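Local coordinates for CheC-like superfamily protein (Shewanella oneidensis, PDB 3H2D) that probably serves in chemotaxis signalling as a CheX-type member of the CheC-like phosphatase family, consistent with removing phosphate from a response regulator, at residues V17-L26 with L66-M74; K55-L66 with Y144-E154. All coordinates share one frame; numbering follows the deposited sequence. Where two conformers were deposited one is given.

Contact 1 (V17-L26 with L66-M74); sequences VISTMASLEL and LVLQIMQNM
Ala22 and Met74 bring the two backbones to 4.9 Å between their CA atoms, where the short helical segment 17-21 crosses helix 66-74 at 36° with the axes 10.2 Å apart. The meeting comes just past the end of helix 8-21 and at the last residue of 66-74, and the grip there is partly polar. The amide of Asn73 sends ND2 to Ala22 O (2.7 Å), lying nearly along the C=O axis, with the acceptor close to the plane of the amide. The other end of that amide is held as well: Gln69 NE2, one turn back on the same helix, reaches Asn73 OD1 over 2.9 Å from above the carbonyl plane. Bonds at ND2 and OD1 together fix which way round the group sits. The carbonyl so engaged follows the last turn of helix 8-21, just before Ser23 leaves helical geometry with a positive phi.

Beside it, Ala22 CB presses on CG of selenomethionine Met74 at 3.4 Å, tighter than usual for two carbons. The Met74 chain then bends about its CG-SE bond (chi3 69°), which carries CE back to Val17 CG1 and Met21 CB. The contact joins two helices of the layer covering one face of the antiparallel sheet in this CheC-like fold; Val17 also meets Met96 of helix 84-107, and Ile70 rests on Phe62 of the sheet.

Deeper in, Ile18 and Ile70 cross at about a right angle, CD1 to CD1 at 3.7 Å. Leu24, on the chain leaving the helix, points at the partner and splits its methyls: CD1 touches Gln69 CG and lies 3.9 Å from Ile70 CG1, while CD2 meets Leu66 CD1. The other Leu66 methyl, CD2, faces Leu26 CD2 at 4.0 Å.

Contact 2 (K55-L66 with Y144-E154); sequences KGSLSITFEQKL and YGTAFIEVCFE. With GOL (glycerol), chain D.
Ser57 with Cys152, Ser59 with Glu150 and Thr61 with Phe148 are the hydrogen-bonded pairs of two antiparallel strands, running at 175°, that form the middle of the six-stranded sheet. Each pair exchanges two N-H to O=C bonds, and between them the CA-H groups of Leu58, Ile60, Val151 and Ile149 lean on carbonyl oxygens of the opposite strand.

Apolar contacts gather on the face that carries Leu58, Ile60, Phe62, Ala147 and Ile149. Leu58 CG stands opposite its own backbone N (chi1 167°), which turns CD1 across to Ile149 CG2 at 3.6 Å. Further along, Ala147 CB is shared: Phe62 CD2 approaches it at 3.8 Å, and Leu66 CD2, from the first turn of the following helix, at 3.7 Å.

The other face carries most of the polar side chains, Ser57, Ser59, Thr61 and Glu150, beside Phe148 and Cys152. A water joins Ser59 OG (2.6 Å) to Thr61 OG1 (2.7 Å). His129 bonds to both serines, ND1 with Ser57 OG and NE2 with Ser59 OG, while Glu150 forms a salt bridge with Lys34 and Thr61 bonds to Ser44. Thr116 and Met118 of the second subunit pack on Ser57 and Ser59.

At the strand end the polar contacts centre on a carboxylate. Glu63, the residue just before the helix, sends OE1 to Thr146 N at 2.8 Å, the donor lying well above the carboxylate plane. A glycerol, probably from the crystallisation liquor, donates O1 to Glu63 OE1 (2.7 Å) and O2 to Glu63 OE2 (2.6 Å), and its O2 in turn accepts from Thr146 OG1.

Contacts 1 and 2 lie about 15 Å apart between centres and share Leu66, through which helix 64-75 belongs to both: one joins it to helix 8-21, the other to the sheet from which it springs. Their segments alternate along the chain, binding its two ends to the middle. They also touch directly. Ile70 CD1 comes within 3.6 Å of Phe62 CE2, so the helix-to-helix core continues into the apolar face of the sheet, and at the surface Gln69 OE1 lies 3.4 Å from Tyr144 CE1. The glycerol belongs to contact 2, where a sulfate ion, likewise probably from the crystallisation liquor, also lies about 5 Å from the Glu63 side chain.

Contact 1 (V17-L26 with L66-M74)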
loop_
_atom_site.group_PDB
_atom_site.type_symbol
_atom_site.label_atom_id
_atom_site.label_comp_id
_atom_site.label_asym_id
_atom_site.label_seq_id
_atom_site.Cartn_x
_atom_site.Cartn_y
_atom_site.Cartn_z
ATOM N N VAL B 17 2.232 -15.007 14.560
ATOM C CA VAL B 17 3.576 -14.555 14.232
ATOM C C VAL B 17 4.217 -13.825 15.435
ATOM O O VAL B 17 5.291 -14.202 15.903
ATOM C CB VAL B 17 3.573 -13.668 12.972
ATOM C CG1 VAL B 17 4.965 -13.151 12.670
ATOM C CG2 VAL B 17 3.043 -14.478 11.766
ATOM N N ILE B 18 3.510 -12.842 15.976
ATOM C CA ILE B 18 4.073 -11.953 16.996
ATOM C C ILE B 18 4.171 -12.633 18.363
ATOM O O ILE B 18 5.236 -12.645 18.998
ATOM C CB ILE B 18 3.285 -10.633 17.055
ATOM C CG1 ILE B 18 3.232 -9.979 15.680
ATOM C CG2 ILE B 18 3.915 -9.684 18.067
ATOM C CD1 ILE B 18 4.602 -9.725 15.020
ATOM N N SER B 19 3.092 -13.257 18.800
ATOM C CA SER B 19 3.075 -13.859 20.117
ATOM C C SER B 19 3.917 -15.100 20.209
ATOM O O SER B 19 4.624 -15.246 21.203
ATOM C CB SER B 19 1.636 -14.093 20.613
ATOM O OG SER B 19 0.947 -12.839 20.726
ATOM N N THR B 20 3.914 -15.979 19.202
ATOM C CA THR B 20 4.823 -17.124 19.256
ATOM C C THR B 20 6.180 -16.842 18.621
ATOM O O THR B 20 7.185 -16.911 19.309
ATOM C CB THR B 20 4.224 -18.447 18.684
ATOM O OG1 THR B 20 4.447 -18.509 17.269
ATOM C CG2 THR B 20 2.737 -18.547 18.997
HETATM N N MSE B 21 6.236 -16.516 17.330
HETATM C CA MSE B 21 7.538 -16.330 16.660
HETATM C C MSE B 21 8.346 -15.129 17.213
HETATM O O MSE B 21 9.589 -15.121 17.149
HETATM C CB MSE B 21 7.383 -16.218 15.122
HETATM C CG MSE B 21 7.408 -17.541 14.304
HETATM SE SE MSE B 21 6.542 -17.246 12.565
HETATM C CE MSE B 21 5.523 -18.921 12.421
ATOM N N ALA B 22 7.659 -14.110 17.729
ATOM C CA ALA B 22 8.327 -12.943 18.297
ATOM C C ALA B 22 8.243 -12.885 19.826
ATOM O O ALA B 22 8.693 -11.899 20.422
ATOM C CB ALA B 22 7.795 -11.621 17.658
ATOM N N SER B 23 7.660 -13.919 20.440
ATOM C CA SER B 23 7.428 -13.980 21.880
ATOM C C SER B 23 6.977 -12.646 22.494
ATOM O O SER B 23 7.430 -12.275 23.576
ATOM C CB SER B 23 8.686 -14.464 22.598
ATOM O OG SER B 23 9.165 -15.675 22.045
ATOM N N LEU B 24 6.088 -11.932 21.814
ATOM C CA LEU B 24 5.668 -10.606 22.260
ATOM C C LEU B 24 4.136 -10.587 22.318
ATOM O O LEU B 24 3.489 -10.715 21.287
ATOM C CB LEU B 24 6.206 -9.558 21.266
ATOM C CG LEU B 24 6.180 -8.080 21.676
ATOM C CD1 LEU B 24 7.185 -7.273 20.884
ATOM C CD2 LEU B 24 4.769 -7.507 21.507
ATOM N N GLU B 25 3.580 -10.427 23.519
ATOM C CA GLU B 25 2.128 -10.429 23.725
ATOM C C GLU B 25 1.504 -9.108 23.252
ATOM O O GLU B 25 1.740 -8.064 23.857
ATOM C CB GLU B 25 1.810 -10.664 25.215
ATOM C CG GLU B 25 0.313 -10.827 25.565
ATOM C CD GLU B 25 0.010 -10.494 27.033
ATOM O OE1 GLU B 25 -0.441 -11.402 27.763
ATOM O OE2 GLU B 25 0.228 -9.325 27.462
ATOM N N LEU B 26 0.763 -9.158 22.142
ATOM C CA LEU B 26 -0.068 -8.047 21.711
ATOM C C LEU B 26 -1.453 -8.262 22.301
ATOM O O LEU B 26 -1.982 -9.372 22.248
ATOM C CB LEU B 26 -0.157 -8.008 20.191
ATOM C CG LEU B 26 1.049 -7.430 19.455
ATOM C CD1 LEU B 26 0.858 -7.624 17.956
ATOM C CD2 LEU B 26 1.275 -5.965 19.784
ATOM N N LEU B 66 7.734 -0.635 18.854
ATOM C CA LEU B 66 7.135 -1.952 18.752
ATOM C C LEU B 66 7.773 -2.784 17.648
ATOM O O LEU B 66 8.160 -3.934 17.915
ATOM C CB LEU B 66 5.627 -1.878 18.584
ATOM C CG LEU B 66 4.857 -3.187 18.316
ATOM C CD1 LEU B 66 5.116 -4.283 19.341
ATOM C CD2 LEU B 66 3.337 -2.939 18.142
ATOM N N VAL B 67 7.887 -2.239 16.437
ATOM C CA VAL B 67 8.444 -3.029 15.333
ATOM C C VAL B 67 9.928 -3.368 15.609
ATOM O O VAL B 67 10.401 -4.439 15.235
ATOM C CB VAL B 67 8.311 -2.317 13.975
ATOM C CG1 VAL B 67 9.341 -1.264 13.800
ATOM C CG2 VAL B 67 8.310 -3.329 12.762
ATOM N N LEU B 68 10.665 -2.440 16.219
ATOM C CA LEU B 68 12.044 -2.723 16.604
ATOM C C LEU B 68 12.168 -3.808 17.682
ATOM O O LEU B 68 13.138 -4.588 17.673
ATOM C CB LEU B 68 12.778 -1.459 17.003
ATOM C CG LEU B 68 13.007 -0.418 15.894
ATOM C CD1 LEU B 68 13.674 0.810 16.501
ATOM C CD2 LEU B 68 13.887 -1.019 14.762
ATOM N N GLN B 69 11.242 -3.864 18.614
ATOM C CA GLN B 69 11.239 -4.954 19.578
ATOM C C GLN B 69 10.878 -6.290 18.932
ATOM O O GLN B 69 11.407 -7.331 19.336
ATOM C CB GLN B 69 10.274 -4.704 20.733
ATOM C CG GLN B 69 10.449 -5.683 21.921
ATOM C CD GLN B 69 11.817 -5.637 22.552
ATOM O OE1 GLN B 69 12.282 -4.571 22.952
ATOM N NE2 GLN B 69 12.480 -6.795 22.655
ATOM N N ILE B 70 9.925 -6.276 17.988
ATOM C CA ILE B 70 9.567 -7.447 17.196
ATOM C C ILE B 70 10.821 -7.943 16.439
ATOM O O ILE B 70 11.142 -9.155 16.462
ATOM C CB ILE B 70 8.362 -7.137 16.213
ATOM C CG1 ILE B 70 7.060 -6.919 16.990
ATOM C CG2 ILE B 70 8.160 -8.239 15.136
ATOM C CD1 ILE B 70 5.941 -6.400 16.109
HETATM N N MSE B 71 11.550 -7.024 15.790
HETATM C CA MSE B 71 12.777 -7.418 15.123
HETATM C C MSE B 71 13.820 -7.959 16.079
HETATM O O MSE B 71 14.486 -8.928 15.733
HETATM C CB MSE B 71 13.421 -6.307 14.321
HETATM C CG MSE B 71 14.458 -6.941 13.292
HETATM SE SE MSE B 71 15.013 -5.544 12.233
HETATM C CE MSE B 71 16.763 -6.141 11.643
ATOM N N GLN B 72 13.987 -7.344 17.250
ATOM C CA GLN B 72 14.911 -7.873 18.237
ATOM C C GLN B 72 14.561 -9.344 18.549
ATOM O O GLN B 72 15.443 -10.183 18.610
ATOM C CB GLN B 72 14.893 -7.068 19.528
ATOM C CG GLN B 72 15.883 -7.587 20.606
ATOM C CD GLN B 72 17.343 -7.440 20.174
ATOM O OE1 GLN B 72 17.739 -6.413 19.605
ATOM N NE2 GLN B 72 18.123 -8.482 20.379
ATOM N N ASN B 73 13.279 -9.602 18.815
ATOM C CA ASN B 73 12.855 -10.909 19.290
ATOM C C ASN B 73 12.904 -11.981 18.195
ATOM O O ASN B 73 13.251 -13.130 18.452
ATOM C CB ASN B 73 11.436 -10.827 19.827
ATOM C CG ASN B 73 11.344 -10.081 21.139
ATOM O OD1 ASN B 73 12.327 -9.532 21.645
ATOM N ND2 ASN B 73 10.153 -10.048 21.688
HETATM N N MSE B 74 12.572 -11.578 16.978
HETATM C CA MSE B 74 12.532 -12.498 15.834
HETATM C C MSE B 74 13.911 -12.782 15.246
HETATM O O MSE B 74 14.211 -13.934 14.919
HETATM C CB MSE B 74 11.590 -11.969 14.760
HETATM C CG MSE B 74 10.164 -11.950 15.191
HETATM SE SE MSE B 74 8.974 -11.591 13.745
HETATM C CE MSE B 74 9.154 -13.234 12.728
#

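Contact 2 (K55-L66 with Y144-E154)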
loop_
_atom_site.group_PDB
_atom_site.type_symbol
_atom_site.label_atom_id
_atom_site.label_comp_id
_atom_site.label_asym_id
_atom_site.label_seq_id
_atom_site.Cartn_x
_atom_site.Cartn_y
_atom_site.Cartn_z
ATOM N N LYS B 55 -12.450 -8.380 -4.112
ATOM C CA LYS B 55 -11.168 -7.709 -4.063
ATOM C C LYS B 55 -11.042 -6.854 -2.808
ATOM O O LYS B 55 -12.012 -6.338 -2.276
ATOM C CB LYS B 55 -10.869 -6.925 -5.329
ATOM C CG LYS B 55 -11.763 -5.789 -5.680
ATOM C CD LYS B 55 -11.329 -5.095 -6.988
ATOM C CE LYS B 55 -11.331 -6.046 -8.179
ATOM N NZ LYS B 55 -11.055 -5.304 -9.427
ATOM N N GLY B 56 -9.819 -6.708 -2.332
ATOM C CA GLY B 56 -9.638 -5.880 -1.175
ATOM C C GLY B 56 -8.225 -5.623 -0.812
ATOM O O GLY B 56 -7.317 -5.871 -1.594
ATOM N N SER B 57 -8.073 -5.165 0.422
ATOM C CA SER B 57 -6.814 -4.614 0.884
ATOM C C SER B 57 -6.624 -4.907 2.356
ATOM O O SER B 57 -7.590 -4.959 3.112
ATOM C CB SER B 57 -6.815 -3.078 0.658
ATOM O OG SER B 57 -8.021 -2.456 1.167
ATOM N N LEU B 58 -5.364 -5.129 2.738
ATOM C CA LEU B 58 -4.925 -5.298 4.121
ATOM C C LEU B 58 -3.756 -4.360 4.409
ATOM O O LEU B 58 -2.869 -4.223 3.588
ATOM C CB LEU B 58 -4.423 -6.716 4.324
ATOM C CG LEU B 58 -3.650 -7.041 5.600
ATOM C CD1 LEU B 58 -4.572 -6.895 6.823
ATOM C CD2 LEU B 58 -3.095 -8.445 5.491
ATOM N N SER B 59 -3.802 -3.700 5.565
ATOM C CA SER B 59 -2.662 -2.926 6.109
ATOM C C SER B 59 -2.383 -3.359 7.546
ATOM O O SER B 59 -3.299 -3.595 8.324
ATOM C CB SER B 59 -2.848 -1.400 6.025
ATOM O OG SER B 59 -3.940 -0.937 6.783
ATOM N N ILE B 60 -1.100 -3.482 7.873
ATOM C CA ILE B 60 -0.657 -3.769 9.228
ATOM C C ILE B 60 0.317 -2.642 9.573
ATOM O O ILE B 60 1.354 -2.534 8.976
ATOM C CB ILE B 60 0.074 -5.121 9.331
ATOM C CG1 ILE B 60 -0.747 -6.267 8.731
ATOM C CG2 ILE B 60 0.438 -5.483 10.778
ATOM C CD1 ILE B 60 0.133 -7.569 8.541
ATOM N N THR B 61 -0.007 -1.874 10.594
ATOM C CA THR B 61 0.729 -0.658 10.925
ATOM C C THR B 61 1.320 -0.805 12.311
ATOM O O THR B 61 0.625 -1.318 13.186
ATOM C CB THR B 61 -0.233 0.543 10.864
ATOM O OG1 THR B 61 -0.721 0.684 9.506
ATOM C CG2 THR B 61 0.456 1.868 11.325
ATOM N N PHE B 62 2.582 -0.395 12.477
ATOM C CA PHE B 62 3.330 -0.498 13.733
ATOM C C PHE B 62 3.973 0.836 14.139
ATOM O O PHE B 62 4.527 1.546 13.285
ATOM C CB PHE B 62 4.491 -1.498 13.637
ATOM C CG PHE B 62 4.114 -2.899 13.229
ATOM C CD1 PHE B 62 4.095 -3.249 11.885
ATOM C CD2 PHE B 62 3.835 -3.881 14.171
ATOM C CE1 PHE B 62 3.769 -4.564 11.503
ATOM C CE2 PHE B 62 3.537 -5.189 13.786
ATOM C CZ PHE B 62 3.524 -5.516 12.451
ATOM N N GLU B 63 3.999 1.141 15.443
ATOM C CA GLU B 63 4.885 2.180 15.958
ATOM C C GLU B 63 6.313 1.691 15.965
ATOM O O GLU B 63 6.557 0.494 16.065
ATOM C CB GLU B 63 4.457 2.627 17.382
ATOM C CG GLU B 63 3.208 3.457 17.302
ATOM C CD GLU B 63 2.597 3.790 18.628
ATOM O OE1 GLU B 63 2.894 3.095 19.620
ATOM O OE2 GLU B 63 1.771 4.734 18.648
ATOM N N GLN B 64 7.251 2.619 15.857
ATOM C CA GLN B 64 8.658 2.275 15.727
ATOM C C GLN B 64 9.179 1.416 16.857
ATOM O O GLN B 64 9.912 0.448 16.609
ATOM C CB GLN B 64 9.509 3.532 15.603
ATOM C CG GLN B 64 10.999 3.222 15.552
ATOM C CD GLN B 64 11.856 4.377 15.116
ATOM O OE1 GLN B 64 11.582 5.025 14.130
ATOM N NE2 GLN B 64 12.936 4.627 15.869
ATOM N N LYS B 65 8.902 1.785 18.116
ATOM C CA LYS B 65 9.498 1.005 19.240
ATOM C C LYS B 65 8.992 -0.470 19.236
ATOM O O LYS B 65 9.741 -1.423 19.531
ATOM C CB LYS B 65 9.212 1.689 20.579
ATOM C CG LYS B 65 9.918 1.071 21.768
ATOM C CD LYS B 65 9.344 1.622 23.059
ATOM C CE LYS B 65 9.982 1.038 24.289
ATOM N NZ LYS B 65 11.371 1.594 24.501
ATOM N N LEU B 66 7.734 -0.635 18.854
ATOM C CA LEU B 66 7.135 -1.952 18.752
ATOM C C LEU B 66 7.773 -2.784 17.648
ATOM O O LEU B 66 8.160 -3.934 17.915
ATOM C CB LEU B 66 5.627 -1.878 18.584
ATOM C CG LEU B 66 4.857 -3.187 18.316
ATOM C CD1 LEU B 66 5.116 -4.283 19.341
ATOM C CD2 LEU B 66 3.337 -2.939 18.142
ATOM N N TYR B 144 5.405 -1.632 24.435
ATOM C CA TYR B 144 6.288 -1.115 23.394
ATOM C C TYR B 144 5.567 -0.197 22.438
ATOM O O TYR B 144 6.205 0.483 21.624
ATOM C CB TYR B 144 6.864 -2.250 22.580
ATOM C CG TYR B 144 7.557 -3.218 23.467
ATOM C CD1 TYR B 144 8.832 -2.942 23.946
ATOM C CD2 TYR B 144 6.927 -4.380 23.880
ATOM C CE1 TYR B 144 9.474 -3.825 24.788
ATOM C CE2 TYR B 144 7.559 -5.278 24.700
ATOM C CZ TYR B 144 8.827 -4.981 25.156
ATOM O OH TYR B 144 9.463 -5.874 25.963
ATOM N N GLY B 145 4.240 -0.198 22.518
ATOM C CA GLY B 145 3.420 0.629 21.670
ATOM C C GLY B 145 2.347 -0.148 20.922
ATOM O O GLY B 145 2.051 -1.311 21.234
ATOM N N THR B 146 1.786 0.515 19.918
ATOM C CA THR B 146 0.546 0.097 19.270
ATOM C C THR B 146 0.721 -0.380 17.816
ATOM O O THR B 146 1.564 0.112 17.058
ATOM C CB THR B 146 -0.478 1.271 19.318
ATOM O OG1 THR B 146 -0.517 1.805 20.664
ATOM C CG2 THR B 146 -1.862 0.799 18.871
ATOM N N ALA B 147 -0.097 -1.357 17.430
ATOM C CA ALA B 147 -0.218 -1.767 16.053
ATOM C C ALA B 147 -1.694 -1.756 15.677
ATOM O O ALA B 147 -2.559 -1.725 16.544
ATOM C CB ALA B 147 0.443 -3.167 15.797
ATOM N N PHE B 148 -1.963 -1.744 14.382
ATOM C CA PHE B 148 -3.323 -1.809 13.836
ATOM C C PHE B 148 -3.349 -2.712 12.621
ATOM O O PHE B 148 -2.429 -2.671 11.796
ATOM C CB PHE B 148 -3.808 -0.425 13.356
ATOM C CG PHE B 148 -3.765 0.634 14.389
ATOM C CD1 PHE B 148 -2.661 1.411 14.528
ATOM C CD2 PHE B 148 -4.860 0.872 15.201
ATOM C CE1 PHE B 148 -2.638 2.424 15.460
ATOM C CE2 PHE B 148 -4.842 1.868 16.127
ATOM C CZ PHE B 148 -3.736 2.640 16.267
ATOM N N ILE B 149 -4.401 -3.527 12.519
ATOM C CA ILE B 149 -4.731 -4.193 11.281
ATOM C C ILE B 149 -5.980 -3.533 10.746
ATOM O O ILE B 149 -6.897 -3.250 11.493
ATOM C CB ILE B 149 -5.052 -5.711 11.437
ATOM C CG1 ILE B 149 -3.824 -6.525 11.704
ATOM C CG2 ILE B 149 -5.700 -6.249 10.157
ATOM C CD1 ILE B 149 -4.165 -7.990 12.167
ATOM N N GLU B 150 -5.978 -3.239 9.456
ATOM C CA GLU B 150 -7.166 -2.837 8.752
ATOM C C GLU B 150 -7.375 -3.713 7.506
ATOM O O GLU B 150 -6.440 -3.918 6.721
ATOM C CB GLU B 150 -7.109 -1.352 8.385
ATOM C CG GLU B 150 -8.394 -0.838 7.737
ATOM C CD GLU B 150 -8.485 0.678 7.519
ATOM O OE1 GLU B 150 -7.589 1.438 7.974
ATOM O OE2 GLU B 150 -9.487 1.098 6.872
ATOM N N VAL B 151 -8.599 -4.213 7.326
ATOM C CA VAL B 151 -8.963 -4.909 6.089
ATOM C C VAL B 151 -10.183 -4.248 5.435
ATOM O O VAL B 151 -11.034 -3.656 6.109
ATOM C CB VAL B 151 -9.195 -6.438 6.329
ATOM C CG1 VAL B 151 -10.610 -6.718 6.824
ATOM C CG2 VAL B 151 -8.949 -7.211 5.054
ATOM N N CYS B 152 -10.269 -4.338 4.117
ATOM C CA CYS B 152 -11.429 -3.806 3.378
ATOM C C CYS B 152 -11.661 -4.708 2.202
ATOM O O CYS B 152 -10.706 -5.092 1.555
ATOM C CB CYS B 152 -11.144 -2.409 2.890
ATOM S SG CYS B 152 -12.596 -1.568 2.226
ATOM N N PHE B 153 -12.911 -5.084 1.942
ATOM C CA PHE B 153 -13.234 -5.914 0.763
ATOM C C PHE B 153 -14.436 -5.332 0.071
ATOM O O PHE B 153 -15.349 -4.858 0.751
ATOM C CB PHE B 153 -13.584 -7.328 1.171
ATOM C CG PHE B 153 -12.410 -8.163 1.555
ATOM C CD1 PHE B 153 -11.536 -8.651 0.582
ATOM C CD2 PHE B 153 -12.184 -8.491 2.886
ATOM C CE1 PHE B 153 -10.444 -9.429 0.937
ATOM C CE2 PHE B 153 -11.099 -9.277 3.248
ATOM C CZ PHE B 153 -10.228 -9.743 2.265
ATOM N N GLU B 154 -14.406 -5.369 -1.258
ATOM C CA GLU B 154 -15.574 -5.156 -2.127
ATOM C C GLU B 154 -16.158 -6.537 -2.449
ATOM O O GLU B 154 -15.384 -7.485 -2.792
ATOM C CB GLU B 154 -15.143 -4.513 -3.443
ATOM C CG GLU B 154 -14.785 -3.065 -3.322
ATOM C CD GLU B 154 -14.455 -2.383 -4.669
ATOM O OE1 GLU B 154 -14.447 -3.062 -5.736
ATOM O OE2 GLU B 154 -14.211 -1.150 -4.636
HETATM C C1 GOL D . 1.267 4.026 22.589
HETATM O O1 GOL D . 2.516 4.300 21.986
HETATM C C2 GOL D . 0.099 4.828 22.005
HETATM O O2 GOL D . 0.069 4.742 20.588
HETATM C C3 GOL D . 0.143 6.300 22.375
HETATM O O3 GOL D . -0.844 7.005 21.642
HETATM O O HOH W 1 -3.133 -0.531 9.230
#